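Local coordinates for glycoside hydrolase, GH17 family (Formosa sp. Hel1_33_131, PDB 6FCG), which probably hydrolyses internal beta-1,3-glucosidic bonds of laminarin, as an endo-laminarinase of glycoside hydrolase family 17, at residues 85-90 / 116-121; 162-167 / 203-208. All blocks are in the same frame, centred on the assembly; numbering follows the deposited sequence.

Contact 1 (85-90 / 116-121)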
loop_
_atom_site.group_PDB
_atom_site.type_symbol
_atom_site.label_atom_id
_atom_site.label_comp_id
_atom_site.label_asym_id
_atom_site.label_seq_id
_atom_site.Cartn_x
_atom_site.Cartn_y
_atom_site.Cartn_z
ATOM N N ILE A 85 -44.656 -0.848 18.092
ATOM C CA ILE A 85 -43.933 -1.741 19.001
ATOM C C ILE A 85 -42.445 -1.475 18.922
ATOM O O ILE A 85 -41.892 -1.264 17.839
ATOM C CB ILE A 85 -44.309 -3.232 18.785
ATOM C CG1 ILE A 85 -43.533 -4.109 19.740
ATOM C CG2 ILE A 85 -44.082 -3.667 17.340
ATOM C CD1 ILE A 85 -44.151 -5.472 19.927
ATOM N N LEU A 86 -41.808 -1.400 20.084
ATOM C CA LEU A 86 -40.372 -1.230 20.111
ATOM C C LEU A 86 -39.665 -2.334 20.869
ATOM O O LEU A 86 -40.273 -3.107 21.591
ATOM C CB LEU A 86 -39.940 0.197 20.486
ATOM C CG LEU A 86 -40.597 0.854 21.646
ATOM C CD1 LEU A 86 -39.839 0.572 22.918
ATOM C CD2 LEU A 86 -40.622 2.347 21.474
ATOM N N ARG A 87 -38.364 -2.406 20.616
ATOM C CA ARG A 87 -37.462 -3.402 21.139
ATOM C C ARG A 87 -36.353 -2.777 21.950
ATOM O O ARG A 87 -35.817 -1.729 21.602
ATOM C CB ARG A 87 -36.788 -4.061 19.966
ATOM C CG ARG A 87 -36.211 -5.376 20.309
ATOM C CD ARG A 87 -35.316 -5.909 19.222
ATOM N NE ARG A 87 -34.436 -6.836 19.902
ATOM C CZ ARG A 87 -33.262 -7.247 19.467
ATOM N NH1 ARG A 87 -32.796 -6.881 18.267
ATOM N NH2 ARG A 87 -32.561 -8.055 20.261
ATOM N N THR A 88 -35.943 -3.497 22.965
ATOM C CA THR A 88 -35.014 -3.035 23.983
ATOM C C THR A 88 -33.998 -4.144 24.287
ATOM O O THR A 88 -34.239 -5.323 23.939
ATOM C CB THR A 88 -35.870 -2.608 25.198
ATOM O OG1 THR A 88 -35.807 -1.177 25.334
ATOM C CG2 THR A 88 -35.471 -3.317 26.496
ATOM N N TYR A 89 -32.867 -3.799 24.897
ATOM C CA TYR A 89 -31.716 -4.758 24.928
ATOM C C TYR A 89 -31.303 -5.315 26.297
ATOM O O TYR A 89 -30.898 -6.481 26.399
ATOM C CB TYR A 89 -30.508 -4.149 24.204
ATOM C CG TYR A 89 -30.746 -4.083 22.723
ATOM C CD1 TYR A 89 -31.413 -3.001 22.162
ATOM C CD2 TYR A 89 -30.343 -5.121 21.880
ATOM C CE1 TYR A 89 -31.692 -2.961 20.801
ATOM C CE2 TYR A 89 -30.586 -5.077 20.517
ATOM C CZ TYR A 89 -31.266 -4.001 19.975
ATOM O OH TYR A 89 -31.509 -3.931 18.627
ATOM N N ASN A 90 -31.394 -4.485 27.328
ATOM C CA ASN A 90 -31.188 -4.961 28.668
ATOM C C ASN A 90 -32.134 -4.299 29.650
ATOM O O ASN A 90 -32.779 -3.303 29.340
ATOM C CB ASN A 90 -29.756 -4.745 29.110
ATOM C CG ASN A 90 -29.398 -3.292 29.227
ATOM O OD1 ASN A 90 -29.007 -2.689 28.239
ATOM N ND2 ASN A 90 -29.509 -2.721 30.395
ATOM N N TYR A 116 -46.254 -0.663 22.275
ATOM C CA TYR A 116 -45.917 -1.940 22.903
ATOM C C TYR A 116 -44.429 -2.177 22.919
ATOM O O TYR A 116 -43.673 -1.501 22.219
ATOM C CB TYR A 116 -46.598 -3.051 22.158
ATOM C CG TYR A 116 -48.080 -2.841 22.122
ATOM C CD1 TYR A 116 -48.857 -3.050 23.253
ATOM C CD2 TYR A 116 -48.702 -2.390 20.972
ATOM C CE1 TYR A 116 -50.217 -2.840 23.228
ATOM C CE2 TYR A 116 -50.069 -2.188 20.933
ATOM C CZ TYR A 116 -50.825 -2.425 22.056
ATOM O OH TYR A 116 -52.177 -2.196 22.003
ATOM N N MET A 117 -44.001 -3.109 23.757
ATOM C CA MET A 117 -42.577 -3.370 23.960
ATOM C C MET A 117 -42.186 -4.841 23.933
ATOM O O MET A 117 -42.843 -5.679 24.535
ATOM C CB MET A 117 -42.108 -2.768 25.269
ATOM C CG MET A 117 -40.589 -2.813 25.443
ATOM S SD MET A 117 -39.868 -1.793 26.781
ATOM C CE MET A 117 -40.733 -0.253 26.554
ATOM N N MET A 118 -41.102 -5.124 23.202
ATOM C CA MET A 118 -40.334 -6.383 23.250
ATOM C C MET A 118 -39.167 -6.125 24.178
ATOM O O MET A 118 -38.292 -5.352 23.833
ATOM C CB MET A 118 -39.845 -6.727 21.851
ATOM C CG MET A 118 -38.970 -7.971 21.736
ATOM S SD MET A 118 -38.328 -8.184 20.049
ATOM C CE MET A 118 -37.185 -9.518 20.346
ATOM N N VAL A 119 -39.182 -6.713 25.382
ATOM C CA VAL A 119 -38.161 -6.434 26.400
ATOM C C VAL A 119 -37.044 -7.439 26.312
ATOM O O VAL A 119 -37.263 -8.635 26.383
ATOM C CB VAL A 119 -38.715 -6.455 27.815
ATOM C CG1 VAL A 119 -37.598 -6.364 28.843
ATOM C CG2 VAL A 119 -39.655 -5.300 28.020
ATOM N N GLY A 120 -35.830 -6.924 26.173
ATOM C CA GLY A 120 -34.621 -7.729 26.113
ATOM C C GLY A 120 -34.013 -7.919 27.475
ATOM O O GLY A 120 -33.765 -6.956 28.212
ATOM N N ALA A 121 -33.816 -9.187 27.813
ATOM C CA ALA A 121 -33.057 -9.587 28.985
ATOM C C ALA A 121 -31.693 -9.974 28.435
ATOM O O ALA A 121 -31.604 -10.887 27.591
ATOM C CB ALA A 121 -33.719 -10.768 29.667
HETATM O O HOH W 1 -31.276 -8.992 25.048
#

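Contact 2 (162-167 / 203-208)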
loop_
_atom_site.group_PDB
_atom_site.type_symbol
_atom_site.label_atom_id
_atom_site.label_comp_id
_atom_site.label_asym_id
_atom_site.label_seq_id
_atom_site.Cartn_x
_atom_site.Cartn_y
_atom_site.Cartn_z
ATOM N N LYS A 162 -45.227 -7.084 25.669
ATOM C CA LYS A 162 -45.812 -8.236 24.982
ATOM C C LYS A 162 -44.859 -9.384 24.685
ATOM O O LYS A 162 -45.315 -10.460 24.324
ATOM C CB LYS A 162 -46.418 -7.777 23.667
ATOM C CG LYS A 162 -47.458 -6.705 23.839
ATOM C CD LYS A 162 -48.676 -7.209 24.612
ATOM C CE LYS A 162 -49.448 -6.075 25.265
ATOM N NZ LYS A 162 -50.355 -6.656 26.270
ATOM N N VAL A 163 -43.554 -9.151 24.817
ATOM C CA VAL A 163 -42.536 -10.157 24.521
ATOM C C VAL A 163 -41.369 -9.978 25.478
ATOM O O VAL A 163 -40.962 -8.855 25.786
ATOM C CB VAL A 163 -42.024 -10.050 23.047
ATOM C CG1 VAL A 163 -40.855 -11.019 22.775
ATOM C CG2 VAL A 163 -43.122 -10.306 22.025
ATOM N N ILE A 164 -40.838 -11.108 25.947
ATOM C CA ILE A 164 -39.508 -11.129 26.549
ATOM C C ILE A 164 -38.568 -11.910 25.633
ATOM O O ILE A 164 -38.862 -13.025 25.265
ATOM C CB ILE A 164 -39.505 -11.725 27.938
ATOM C CG1 ILE A 164 -40.386 -10.895 28.861
ATOM C CG2 ILE A 164 -38.078 -11.755 28.483
ATOM C CD1 ILE A 164 -40.527 -11.439 30.268
ATOM N N ALA A 165 -37.448 -11.287 25.288
ATOM C CA ALA A 165 -36.379 -11.917 24.520
ATOM C C ALA A 165 -35.236 -12.285 25.444
ATOM O O ALA A 165 -34.664 -11.402 26.120
ATOM C CB ALA A 165 -35.884 -10.972 23.454
ATOM N N VAL A 166 -34.914 -13.572 25.501
ATOM C CA VAL A 166 -33.790 -14.086 26.297
ATOM C C VAL A 166 -32.527 -14.021 25.462
ATOM O O VAL A 166 -32.287 -14.874 24.601
ATOM C CB VAL A 166 -34.047 -15.539 26.721
ATOM C CG1 VAL A 166 -32.868 -16.084 27.518
ATOM C CG2 VAL A 166 -35.307 -15.625 27.552
ATOM N N GLY A 167 -31.756 -12.976 25.677
ATOM C CA GLY A 167 -30.501 -12.780 24.960
ATOM C C GLY A 167 -30.578 -11.966 23.682
ATOM O O GLY A 167 -31.622 -11.862 23.032
ATOM N N LYS A 203 -50.493 -15.893 30.051
ATOM C CA LYS A 203 -50.329 -16.974 29.073
ATOM C C LYS A 203 -50.134 -16.483 27.646
ATOM O O LYS A 203 -49.649 -17.249 26.803
ATOM C CB LYS A 203 -51.462 -17.986 29.187
ATOM C CG LYS A 203 -51.171 -18.965 30.302
ATOM C CD LYS A 203 -52.328 -19.896 30.539
ATOM C CE LYS A 203 -52.077 -20.854 31.707
ATOM N NZ LYS A 203 -53.299 -21.693 31.824
ATOM N N ASP A 204 -50.518 -15.231 27.383
ATOM C CA ASP A 204 -50.329 -14.608 26.066
ATOM C C ASP A 204 -48.990 -13.875 25.831
ATOM O O ASP A 204 -48.744 -13.377 24.722
ATOM C CB ASP A 204 -51.468 -13.633 25.813
ATOM C CG ASP A 204 -52.820 -14.324 25.665
ATOM O OD1 ASP A 204 -52.911 -15.318 24.911
ATOM O OD2 ASP A 204 -53.803 -13.836 26.272
ATOM N N LEU A 205 -48.156 -13.813 26.868
ATOM C CA LEU A 205 -46.818 -13.246 26.790
ATOM C C LEU A 205 -45.932 -14.181 26.014
ATOM O O LEU A 205 -45.856 -15.364 26.333
ATOM C CB LEU A 205 -46.226 -13.055 28.194
ATOM C CG LEU A 205 -44.837 -12.447 28.289
ATOM C CD1 LEU A 205 -44.869 -10.968 27.987
ATOM C CD2 LEU A 205 -44.246 -12.674 29.654
ATOM N N TRP A 206 -45.301 -13.675 24.972
ATOM C CA TRP A 206 -44.500 -14.513 24.102
ATOM C C TRP A 206 -43.035 -14.465 24.513
ATOM O O TRP A 206 -42.524 -13.408 24.868
ATOM C CB TRP A 206 -44.726 -14.121 22.625
ATOM C CG TRP A 206 -45.821 -14.911 21.959
ATOM C CD1 TRP A 206 -46.790 -15.640 22.575
ATOM C CD2 TRP A 206 -46.067 -15.035 20.552
ATOM N NE1 TRP A 206 -47.619 -16.212 21.648
ATOM C CE2 TRP A 206 -47.214 -15.843 20.400
ATOM C CE3 TRP A 206 -45.443 -14.532 19.414
ATOM C CZ2 TRP A 206 -47.733 -16.182 19.165
ATOM C CZ3 TRP A 206 -45.964 -14.855 18.170
ATOM C CH2 TRP A 206 -47.102 -15.677 18.058
ATOM N N ILE A 207 -42.367 -15.617 24.437
ATOM C CA ILE A 207 -40.964 -15.729 24.798
ATOM C C ILE A 207 -40.164 -16.079 23.569
ATOM O O ILE A 207 -40.579 -16.900 22.760
ATOM C CB ILE A 207 -40.752 -16.802 25.857
ATOM C CG1 ILE A 207 -41.759 -16.646 27.006
ATOM C CG2 ILE A 207 -39.321 -16.741 26.391
ATOM C CD1 ILE A 207 -41.675 -15.327 27.765
ATOM N N THR A 208 -38.999 -15.455 23.428
ATOM C CA THR A 208 -38.100 -15.715 22.286
ATOM C C THR A 208 -36.670 -15.521 22.707
ATOM O O THR A 208 -36.384 -15.291 23.887
ATOM C CB THR A 208 -38.425 -14.790 21.080
ATOM O OG1 THR A 208 -37.733 -15.215 19.906
ATOM C CG2 THR A 208 -38.080 -13.318 21.381
#

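Contact 1 (85-90 / 116-121)
Leu86 sits between Tyr116 and Met118 in a parallel beta ladder, giving its amide to one and its carbonyl to the other. Leu86 N donates to Tyr116 O over 2.8 Å, and Leu86 O receives Met118 N at 2.7 Å in an almost straight bond (175° at the hydrogen). The ladder slackens where strand 83-87 ends, for Thr88 N reaches Met118 O only weakly, at 3.1 Å. Beyond that a water takes over, donating to Tyr89 O (2.9 Å) and, weakly, to Ala121 O.

Side chains alternate between the two faces of the sheet. On one, Leu86 CD1 meets Met117 CE at 3.8 Å, the methionine tip being bent back (chi3 -45°), and helix 95-109 covers both segments through Ile99, Leu100 and Ile103. On the other, facing the barrel interior, the extended chains of Arg87 and Met118 run side by side in the same direction, with Arg87 CG 3.5 Å from Met118 SD. The guanidinium is gripped at its end: NH1 forms a salt bridge with Glu305 OE2, and NH2 bonds to Asn168 OD1. Tyr89 CE2 lies 3.3 Å above the guanidinium plane, towards its rim, and Tyr89 OH also bonds to Glu305 OE2. A leucine in place of Arg87 would probably leave Glu305 and Asn168 without this cationic partner and remove the flat group that Tyr89 CE2 packs over. The buried guanidinium is thus probably balanced by partners on strands 161-168 and 301-305, while the Met118 side chain packs along its aliphatic stem.

Contact 2 (162-167 / 203-208)
Thr208 O is approached by two groups of strand 161-168: Val166 N donates to Thr208 O over 2.8 Å, with 174° at the hydrogen. The second is Ala165 CA, which makes a longer C-H...O contact with Thr208 O at 3.4 Å. Three further backbone bonds complete this parallel ladder. Thr208 N and Ile164 N are each 3.0 Å from their acceptors, Ile164 O and Trp206 O, whereas Trp206 N lies 3.3 Å from Lys162 O where the strand begins.

On the barrel-interior face, the Thr208 methyl packs against strand 161-168, CG2 standing 3.8 Å from Ala165 CB and near Val163 CG1. With chi1 at -169°, OG1 is anti to the backbone N, and it bonds to Tyr237 O, so one short side chain serves both neighbours, apolar on one side and polar on the other. The opposite face is built from aliphatic side chains. Leu205 CD2 comes across to Ile164 CD1 at 4.0 Å, while its CD1 branch rests against the Lys162 carbonyl, 3.7 Å from Lys162 C; Ile207 and Val166 extend this layer.

Helix 182-197, the connection of this right-handed beta-alpha-beta unit, packs over that aliphatic layer with Trp188, Leu192 and Gln193. Towards the start of the strands, Ala40 and Lys41 of helix 40-43 meet the Trp206 side chain, and strand 116-121 flanks 161-168 on its far edge.

Overall arrangement
Contacts 1 and 2 are successive parts of one parallel TIM-barrel sheet, their centres about 10 Å apart. They join directly through the adjacent strands 116-121 and 161-168, where Val119 N to Val163 O and Ala121 O to Gly167 N, each 2.8 Å, are probable hydrogen bonds. Met118 ties the interiors together: its CE packs 3.7 Å from Ala165 CB, and its side chain also touches Val163 and Thr208. Asn168 and Glu305, the partners of Arg87, lie at the C-terminal ends of strands 161-168 and 301-305, where family 17 enzymes carry their catalytic glutamates, so contact 1 probably borders the active site, while contact 2 forms the adjoining stretch of barrel wall.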